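Local atomic coordinates of Dbv8 protein (PDB entry 4MFZ), a protein that binds decanoyl-CoA and, as a GNAT-family N-acyltransferase, probably transfers long aliphatic acyl chains onto glycopeptide antibiotics. Residues His66-Pro71 and Val134-Leu139; His99-Arg104 and Val111-Gly116. All blocks are in the same frame, centred on the assembly; numbering follows the deposited sequence.

Contact 1 (His66-Pro71 and Val134-Leu139)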
ATOM      1  N   HIS A  66     -10.671  -3.593 -13.887  1.00 22.92           N
ATOM      2  CA  HIS A  66     -10.959  -2.227 -14.324  1.00 23.90           C
ATOM      3  C   HIS A  66     -11.571  -1.429 -13.212  1.00 24.11           C
ATOM      4  O   HIS A  66     -11.209  -0.272 -12.996  1.00 24.42           O
ATOM      5  CB  HIS A  66     -11.904  -2.203 -15.518  1.00 23.46           C
ATOM      6  CG  HIS A  66     -12.196  -0.816 -16.002  1.00 23.99           C
ATOM      7  ND1 HIS A  66     -11.243  -0.019 -16.511  1.00 23.38           N
ATOM      8  CD2 HIS A  66     -13.384  -0.080 -16.026  1.00 26.73           C
ATOM      9  CE1 HIS A  66     -11.783   1.167 -16.863  1.00 26.05           C
ATOM     10  NE2 HIS A  66     -13.093   1.138 -16.558  1.00 24.81           N
ATOM     11  N   ARG A  67     -12.532  -2.036 -12.519  1.00 24.68           N
ATOM     12  CA  ARG A  67     -13.161  -1.414 -11.372  1.00 26.44           C
ATOM     13  C   ARG A  67     -12.106  -1.096 -10.303  1.00 26.14           C
ATOM     14  O   ARG A  67     -12.237  -0.119  -9.592  1.00 25.84           O
ATOM     15  CB  ARG A  67     -14.207  -2.340 -10.759  1.00 30.80           C
ATOM     16  CG  ARG A  67     -15.531  -2.441 -11.488  1.00 33.68           C
ATOM     17  CD  ARG A  67     -16.521  -3.151 -10.585  1.00 38.42           C
ATOM     18  NE  ARG A  67     -16.980  -2.239  -9.534  1.00 40.35           N
ATOM     19  CZ  ARG A  67     -17.907  -2.528  -8.624  1.00 43.49           C
ATOM     20  NH1 ARG A  67     -18.487  -3.726  -8.601  1.00 48.03           N
ATOM     21  NH2 ARG A  67     -18.259  -1.616  -7.728  1.00 41.36           N
ATOM     22  N   LEU A  68     -11.063  -1.922 -10.207  1.00 25.61           N
ATOM     23  CA  LEU A  68      -9.980  -1.730  -9.232  1.00 22.50           C
ATOM     24  C   LEU A  68      -8.932  -0.743  -9.762  1.00 22.37           C
ATOM     25  O   LEU A  68      -7.904  -0.482  -9.123  1.00 22.14           O
ATOM     26  CB  LEU A  68      -9.370  -3.085  -8.867  1.00 21.52           C
ATOM     27  CG  LEU A  68     -10.315  -4.005  -8.076  1.00 21.19           C
ATOM     28  CD1 LEU A  68      -9.798  -5.426  -8.055  1.00 21.18           C
ATOM     29  CD2 LEU A  68     -10.551  -3.544  -6.648  1.00 20.30           C
ATOM     30  N   GLU A  69      -9.212  -0.191 -10.944  1.00 22.46           N
ATOM     31  CA  GLU A  69      -8.364   0.826 -11.599  1.00 22.72           C
ATOM     32  C   GLU A  69      -6.947   0.344 -11.975  1.00 22.02           C
ATOM     33  O   GLU A  69      -5.973   1.098 -11.935  1.00 18.86           O
ATOM     34  CB  GLU A  69      -8.330   2.128 -10.789  1.00 23.55           C
ATOM     35  CG  GLU A  69      -9.696   2.811 -10.674  1.00 25.83           C
ATOM     36  CD  GLU A  69      -9.659   4.059  -9.795  1.00 28.81           C
ATOM     37  OE1 GLU A  69      -8.559   4.563  -9.474  1.00 29.03           O
ATOM     38  OE2 GLU A  69     -10.743   4.555  -9.416  1.00 33.69           O
ATOM     39  N   VAL A  70      -6.846  -0.932 -12.328  1.00 22.55           N
ATOM     40  CA  VAL A  70      -5.592  -1.488 -12.836  1.00 23.29           C
ATOM     41  C   VAL A  70      -5.427  -0.997 -14.295  1.00 24.86           C
ATOM     42  O   VAL A  70      -6.388  -1.045 -15.069  1.00 24.18           O
ATOM     43  CB  VAL A  70      -5.623  -3.039 -12.782  1.00 23.38           C
ATOM     44  CG1 VAL A  70      -4.310  -3.622 -13.317  1.00 22.24           C
ATOM     45  CG2 VAL A  70      -5.918  -3.516 -11.355  1.00 21.21           C
ATOM     46  N   PRO A  71      -4.225  -0.519 -14.671  1.00 27.26           N
ATOM     47  CA  PRO A  71      -4.079  -0.042 -16.058  1.00 31.42           C
ATOM     48  C   PRO A  71      -4.096  -1.185 -17.082  1.00 35.01           C
ATOM     49  O   PRO A  71      -3.740  -2.325 -16.739  1.00 32.67           O
ATOM     50  CB  PRO A  71      -2.742   0.676 -16.049  1.00 29.34           C
ATOM     51  CG  PRO A  71      -1.991   0.080 -14.927  1.00 30.51           C
ATOM     52  CD  PRO A  71      -2.993  -0.327 -13.884  1.00 27.41           C
ATOM     53  N   VAL A 134      -3.561 -12.862  -4.543  1.00 13.95           N
ATOM     54  CA  VAL A 134      -3.936 -12.907  -3.109  1.00 14.17           C
ATOM     55  C   VAL A 134      -5.046 -11.851  -2.847  1.00 14.12           C
ATOM     56  O   VAL A 134      -6.036 -12.121  -2.165  1.00 12.63           O
ATOM     57  CB  VAL A 134      -2.727 -12.627  -2.192  1.00 14.50           C
ATOM     58  CG1 VAL A 134      -3.147 -12.641  -0.737  1.00 13.84           C
ATOM     59  CG2 VAL A 134      -1.636 -13.660  -2.400  1.00 14.88           C
ATOM     60  N   PHE A 135      -4.883 -10.658  -3.425  1.00 15.02           N
ATOM     61  CA  PHE A 135      -5.904  -9.598  -3.276  1.00 15.17           C
ATOM     62  C   PHE A 135      -7.271 -10.049  -3.776  1.00 14.28           C
ATOM     63  O   PHE A 135      -8.248  -9.995  -3.035  1.00 13.72           O
ATOM     64  CB  PHE A 135      -5.476  -8.367  -4.033  1.00 16.39           C
ATOM     65  CG  PHE A 135      -6.163  -7.121  -3.598  1.00 17.47           C
ATOM     66  CD1 PHE A 135      -5.630  -6.345  -2.570  1.00 17.93           C
ATOM     67  CD2 PHE A 135      -7.337  -6.689  -4.245  1.00 17.55           C
ATOM     68  CE1 PHE A 135      -6.280  -5.159  -2.169  1.00 19.07           C
ATOM     69  CE2 PHE A 135      -7.970  -5.513  -3.854  1.00 18.13           C
ATOM     70  CZ  PHE A 135      -7.439  -4.751  -2.815  1.00 17.80           C
ATOM     71  N   LEU A 136      -7.336 -10.503  -5.029  1.00 14.41           N
ATOM     72  CA  LEU A 136      -8.601 -10.928  -5.641  1.00 14.14           C
ATOM     73  C   LEU A 136      -9.242 -12.109  -4.884  1.00 14.51           C
ATOM     74  O   LEU A 136     -10.462 -12.094  -4.622  1.00 13.76           O
ATOM     75  CB  LEU A 136      -8.418 -11.294  -7.115  1.00 14.40           C
ATOM     76  CG  LEU A 136      -7.874 -10.276  -8.122  1.00 15.06           C
ATOM     77  CD1 LEU A 136      -7.673 -10.947  -9.486  1.00 13.44           C
ATOM     78  CD2 LEU A 136      -8.828  -9.074  -8.212  1.00 15.78           C
ATOM     79  N   ALA A 137      -8.420 -13.099  -4.510  1.00 14.02           N
ATOM     80  CA  ALA A 137      -8.884 -14.257  -3.710  1.00 14.06           C
ATOM     81  C   ALA A 137      -9.544 -13.815  -2.389  1.00 13.87           C
ATOM     82  O   ALA A 137     -10.458 -14.450  -1.908  1.00 14.86           O
ATOM     83  CB  ALA A 137      -7.712 -15.197  -3.424  1.00 13.46           C
ATOM     84  N   THR A 138      -9.065 -12.727  -1.809  1.00 14.67           N
ATOM     85  CA  THR A 138      -9.447 -12.331  -0.443  1.00 15.33           C
ATOM     86  C   THR A 138     -10.600 -11.307  -0.445  1.00 16.13           C
ATOM     87  O   THR A 138     -11.134 -10.969   0.616  1.00 17.36           O
ATOM     88  CB  THR A 138      -8.205 -11.828   0.322  1.00 15.00           C
ATOM     89  OG1 THR A 138      -7.185 -12.824   0.222  1.00 16.54           O
ATOM     90  CG2 THR A 138      -8.471 -11.606   1.834  1.00 15.79           C
ATOM     91  N   LEU A 139     -10.982 -10.832  -1.628  1.00 16.32           N
ATOM     92  CA  LEU A 139     -12.039  -9.799  -1.767  1.00 18.34           C
ATOM     93  C   LEU A 139     -13.383 -10.193  -1.133  1.00 18.06           C
ATOM     94  O   LEU A 139     -13.966  -9.380  -0.439  1.00 18.24           O
ATOM     95  CB  LEU A 139     -12.255  -9.418  -3.240  1.00 18.99           C
ATOM     96  CG  LEU A 139     -12.066  -7.957  -3.646  1.00 21.36           C
ATOM     97  CD1 LEU A 139     -10.826  -7.411  -2.979  1.00 21.09           C
ATOM     98  CD2 LEU A 139     -11.948  -7.803  -5.158  1.00 20.56           C
TER

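Contact 2 (His99-Arg104 and Val111-Gly116)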
ATOM      1  N   HIS A  99      -3.619 -16.526   1.348  1.00 14.09           N
ATOM      2  CA  HIS A  99      -4.999 -16.071   1.507  1.00 14.68           C
ATOM      3  C   HIS A  99      -5.559 -16.458   2.875  1.00 14.83           C
ATOM      4  O   HIS A  99      -6.233 -15.666   3.541  1.00 13.75           O
ATOM      5  CB  HIS A  99      -5.858 -16.652   0.391  1.00 14.57           C
ATOM      6  CG  HIS A  99      -7.329 -16.611   0.677  1.00 14.70           C
ATOM      7  ND1 HIS A  99      -8.035 -15.452   0.723  1.00 15.15           N
ATOM      8  CD2 HIS A  99      -8.230 -17.635   0.969  1.00 14.96           C
ATOM      9  CE1 HIS A  99      -9.318 -15.735   1.017  1.00 14.35           C
ATOM     10  NE2 HIS A  99      -9.427 -17.063   1.191  1.00 14.45           N
ATOM     11  N   HIS A 100      -5.253 -17.678   3.298  1.00 14.73           N
ATOM     12  CA  HIS A 100      -5.721 -18.186   4.567  1.00 15.36           C
ATOM     13  C   HIS A 100      -5.211 -17.332   5.691  1.00 15.55           C
ATOM     14  O   HIS A 100      -5.972 -17.021   6.591  1.00 15.21           O
ATOM     15  CB  HIS A 100      -5.325 -19.662   4.764  1.00 15.87           C
ATOM     16  CG  HIS A 100      -6.014 -20.323   5.936  1.00 16.97           C
ATOM     17  ND1 HIS A 100      -5.826 -21.629   6.253  1.00 17.14           N
ATOM     18  CD2 HIS A 100      -6.946 -19.821   6.858  1.00 16.28           C
ATOM     19  CE1 HIS A 100      -6.582 -21.935   7.337  1.00 17.62           C
ATOM     20  NE2 HIS A 100      -7.268 -20.824   7.697  1.00 17.77           N
ATOM     21  N   GLU A 101      -3.925 -16.950   5.630  1.00 16.70           N
ATOM     22  CA  GLU A 101      -3.265 -16.109   6.630  1.00 18.55           C
ATOM     23  C   GLU A 101      -4.024 -14.777   6.780  1.00 19.35           C
ATOM     24  O   GLU A 101      -4.193 -14.301   7.899  1.00 19.87           O
ATOM     25  CB  GLU A 101      -1.782 -15.865   6.259  1.00 21.24           C
ATOM     26  CG  GLU A 101      -0.979 -14.944   7.187  1.00 23.61           C
ATOM     27  CD  GLU A 101       0.513 -14.757   6.780  1.00 26.11           C
ATOM     28  OE1 GLU A 101       0.874 -14.598   5.566  1.00 23.96           O
ATOM     29  OE2 GLU A 101       1.358 -14.739   7.703  1.00 26.88           O
ATOM     30  N   LEU A 102      -4.525 -14.224   5.670  1.00 17.42           N
ATOM     31  CA  LEU A 102      -5.249 -12.942   5.679  1.00 18.28           C
ATOM     32  C   LEU A 102      -6.668 -13.029   6.223  1.00 18.42           C
ATOM     33  O   LEU A 102      -7.101 -12.094   6.885  1.00 19.34           O
ATOM     34  CB  LEU A 102      -5.291 -12.288   4.264  1.00 17.40           C
ATOM     35  CG  LEU A 102      -3.935 -12.125   3.587  1.00 17.16           C
ATOM     36  CD1 LEU A 102      -4.094 -11.343   2.287  1.00 17.38           C
ATOM     37  CD2 LEU A 102      -2.942 -11.434   4.503  1.00 18.38           C
ATOM     38  N   VAL A 103      -7.397 -14.115   5.963  1.00 18.67           N
ATOM     39  CA  VAL A 103      -8.741 -14.222   6.536  1.00 20.99           C
ATOM     40  C   VAL A 103      -8.730 -14.590   8.019  1.00 22.65           C
ATOM     41  O   VAL A 103      -9.643 -14.243   8.743  1.00 24.27           O
ATOM     42  CB  VAL A 103      -9.696 -15.155   5.738  1.00 21.92           C
ATOM     43  CG1 VAL A 103      -9.635 -14.830   4.253  1.00 21.17           C
ATOM     44  CG2 VAL A 103      -9.409 -16.619   5.996  1.00 22.53           C
ATOM     45  N   ARG A 104      -7.690 -15.298   8.448  1.00 23.47           N
ATOM     46  CA  ARG A 104      -7.501 -15.732   9.838  1.00 24.90           C
ATOM     47  C   ARG A 104      -7.392 -14.588  10.879  1.00 25.01           C
ATOM     48  O   ARG A 104      -7.844 -14.753  12.009  1.00 24.50           O
ATOM     49  CB  ARG A 104      -6.249 -16.619   9.893  1.00 28.00           C
ATOM     50  CG  ARG A 104      -5.881 -17.171  11.254  1.00 31.80           C
ATOM     51  CD  ARG A 104      -6.621 -18.477  11.482  1.00 38.50           C
ATOM     52  NE  ARG A 104      -6.031 -19.209  12.592  1.00 41.46           N
ATOM     53  CZ  ARG A 104      -6.260 -18.919  13.864  1.00 44.42           C
ATOM     54  NH1 ARG A 104      -7.076 -17.914  14.183  1.00 44.78           N
ATOM     55  NH2 ARG A 104      -5.670 -19.636  14.817  1.00 46.08           N
ATOM     56  N   VAL A 111      -2.864  -7.727  15.820  1.00 31.18           N
ATOM     57  CA  VAL A 111      -1.940  -8.772  15.371  1.00 28.95           C
ATOM     58  C   VAL A 111      -1.168  -8.253  14.156  1.00 28.81           C
ATOM     59  O   VAL A 111      -1.753  -7.718  13.209  1.00 29.41           O
ATOM     60  CB  VAL A 111      -2.662 -10.140  15.112  1.00 30.06           C
ATOM     61  CG1 VAL A 111      -3.740 -10.023  14.063  1.00 30.03           C
ATOM     62  CG2 VAL A 111      -1.689 -11.229  14.674  1.00 30.08           C
ATOM     63  N   LYS A 112       0.146  -8.382  14.181  1.00 28.14           N
ATOM     64  CA  LYS A 112       0.932  -8.001  13.018  1.00 32.08           C
ATOM     65  C   LYS A 112       0.859  -9.120  12.005  1.00 30.92           C
ATOM     66  O   LYS A 112       1.099 -10.276  12.343  1.00 30.44           O
ATOM     67  CB  LYS A 112       2.376  -7.712  13.390  1.00 33.51           C
ATOM     68  CG  LYS A 112       2.568  -6.366  14.057  1.00 39.15           C
ATOM     69  CD  LYS A 112       4.051  -6.059  14.235  1.00 42.06           C
ATOM     70  CE  LYS A 112       4.287  -4.562  14.392  1.00 46.29           C
ATOM     71  NZ  LYS A 112       5.745  -4.253  14.451  1.00 43.26           N
ATOM     72  N   VAL A 113       0.471  -8.790  10.776  1.00 31.11           N
ATOM     73  CA  VAL A 113       0.506  -9.780   9.692  1.00 30.49           C
ATOM     74  C   VAL A 113       1.349  -9.232   8.549  1.00 31.80           C
ATOM     75  O   VAL A 113       0.916  -8.365   7.778  1.00 33.26           O
ATOM     76  CB  VAL A 113      -0.906 -10.207   9.211  1.00 28.06           C
ATOM     77  CG1 VAL A 113      -0.809 -11.140   8.020  1.00 28.84           C
ATOM     78  CG2 VAL A 113      -1.685 -10.872  10.326  1.00 27.34           C
ATOM     79  N   ARG A 114       2.576  -9.711   8.467  1.00 34.16           N
ATOM     80  CA  ARG A 114       3.374  -9.503   7.276  1.00 38.39           C
ATOM     81  C   ARG A 114       2.846 -10.490   6.231  1.00 37.50           C
ATOM     82  O   ARG A 114       2.768 -11.715   6.482  1.00 37.84           O
ATOM     83  CB  ARG A 114       4.865  -9.767   7.547  1.00 40.65           C
ATOM     84  CG  ARG A 114       5.819  -9.141   6.524  1.00 43.12           C
ATOM     85  CD  ARG A 114       5.916  -7.631   6.697  1.00 45.98           C
ATOM     86  NE  ARG A 114       6.608  -6.993   5.579  1.00 49.01           N
ATOM     87  CZ  ARG A 114       6.843  -5.682   5.474  1.00 54.13           C
ATOM     88  NH1 ARG A 114       6.433  -4.840   6.425  1.00 53.41           N
ATOM     89  NH2 ARG A 114       7.489  -5.203   4.408  1.00 51.72           N
ATOM     90  N   GLY A 115       2.471  -9.958   5.072  1.00 35.56           N
ATOM     91  CA  GLY A 115       2.135 -10.816   3.931  1.00 33.94           C
ATOM     92  C   GLY A 115       3.442 -11.418   3.452  1.00 32.27           C
ATOM     93  O   GLY A 115       4.469 -11.358   4.146  1.00 33.24           O
ATOM     94  N   GLY A 116       3.456 -11.985   2.264  1.00 31.61           N
ATOM     95  CA  GLY A 116       4.748 -12.448   1.771  1.00 28.96           C
ATOM     96  C   GLY A 116       5.629 -11.322   1.266  1.00 28.32           C
ATOM     97  O   GLY A 116       5.191 -10.157   1.219  1.00 27.98           O
TER

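Contact 1 (His66-Pro71 and Val134-Leu139)
Leu68 and Leu136 mark the nearest approach of the two backbones, their CA atoms 10.0 Å apart, so side chains alone bridge the interval between the loop at 68-71 and helix 130-148. The loop begins as helix 58-67 ends in a Schellman motif: Glu69 turns to positive phi (63°), and its N bonds back to His66 O at 2.9 Å. Leu68, just before this reversal, sends its side chain across to the helix. Its extended second torsion (chi2 166°) carries CD1 outward to meet Leu136 CD2 at 3.8 Å, the two leucines crossing at a slant. The same methyl, Leu68 CD1, lies 4.3 Å from Leu139 CD2, one turn further along helix 130-148. The other branch, Leu68 CD2, approaches the Phe135 ring obliquely, 4.3 Å from CE2. A single leucine is thus received by three apolar side chains of one helix, entirely through carbon contacts and with no hydrogen bond across. Elsewhere on that helix Thr138 OG1 donates to Val134 O at 2.7 Å, tilted 26° from the carbonyl plane. The contact is buried in the all-helical N-terminal part: Leu160 of helix 153-160 touches Leu68, Phe135 and Leu139, Leu163 of helix 162-174 touches Leu68 and Phe135, and Pro71 occupies the N-cap position of the next helix, 72-81.

Contact 2 (His99-Arg104 and Val111-Gly116)
Glu101 and Leu102, on neighbouring positions of helix 89-104, receive Val113 from the irregular chain that follows the helix. The backbones are nearest at Leu102 and Val113, where the CA atoms stand 7.7 Å apart. From Glu101 the CB bond is directed at the loop, and CG, anti to the backbone N (chi1 177°), continues outward to lie 3.9 Å from Val113 CG1. The chain stays extended, so CD follows alongside the same methyl, with Val113 CG1 at 4.0 Å; the glutamate and valine side chains run alongside one another with opposite headings. Beyond the valine the carboxylate reaches the backbone carbonyl of Arg114, whose O sits 3.6 Å from both OE1 and OE2 of Glu101. This is an approach of acceptors to an acceptor and not a hydrogen bond; the strongest polar partner of the carboxylate lies outside the two segments: OE1 is hydrogen-bonded to Trp39 NE1, while OE2 makes only a long, weak ion pair with Arg42 NE. On the same side as Arg114 O, Glu101 OE1 also comes within 4.3 Å of Gly115 CA, where backbone rather than side chain faces the glutamate. The Arg114 side chain sets out away from the helix. Leu102 adds the second apolar wall, its CD2 4.1 Å from Val113 CG1, so that one valine methyl is shared by a leucine branch and the aliphatic stem of a glutamate. Around the contact, helix 37-46 presents Leu43 and Leu46 to Glu101, Arg190 of helix 182-192 touches Val113, and Leu102 packs against helices 182-192 and 130-148, so the chain leaving helix 89-104 folds back along the last turns of that same helix, beside these three helices.

Contacts 1 and 2 have centres about 17 Å apart and meet through helices 89-104 and 130-148. His99 ND1 and Thr138 OG1, 2.8 Å apart, form a probable hydrogen bond, giving the threonine hydroxyl a partner on the neighbouring helix. Leu102 CD1 packs against Val134 CG1 at 3.4 Å, so Leu102, which faces the loop in contact 2, also leans on the helix used by contact 1. In sequence, both segments of contact 2 fall between those of contact 1. All four belong to the N-acyltransferase N-terminal region, whereas the residues lining the decanoyl-CoA pocket lie between 198 and 316. A sodium ion lies about 6 Å from the Val113 side chain.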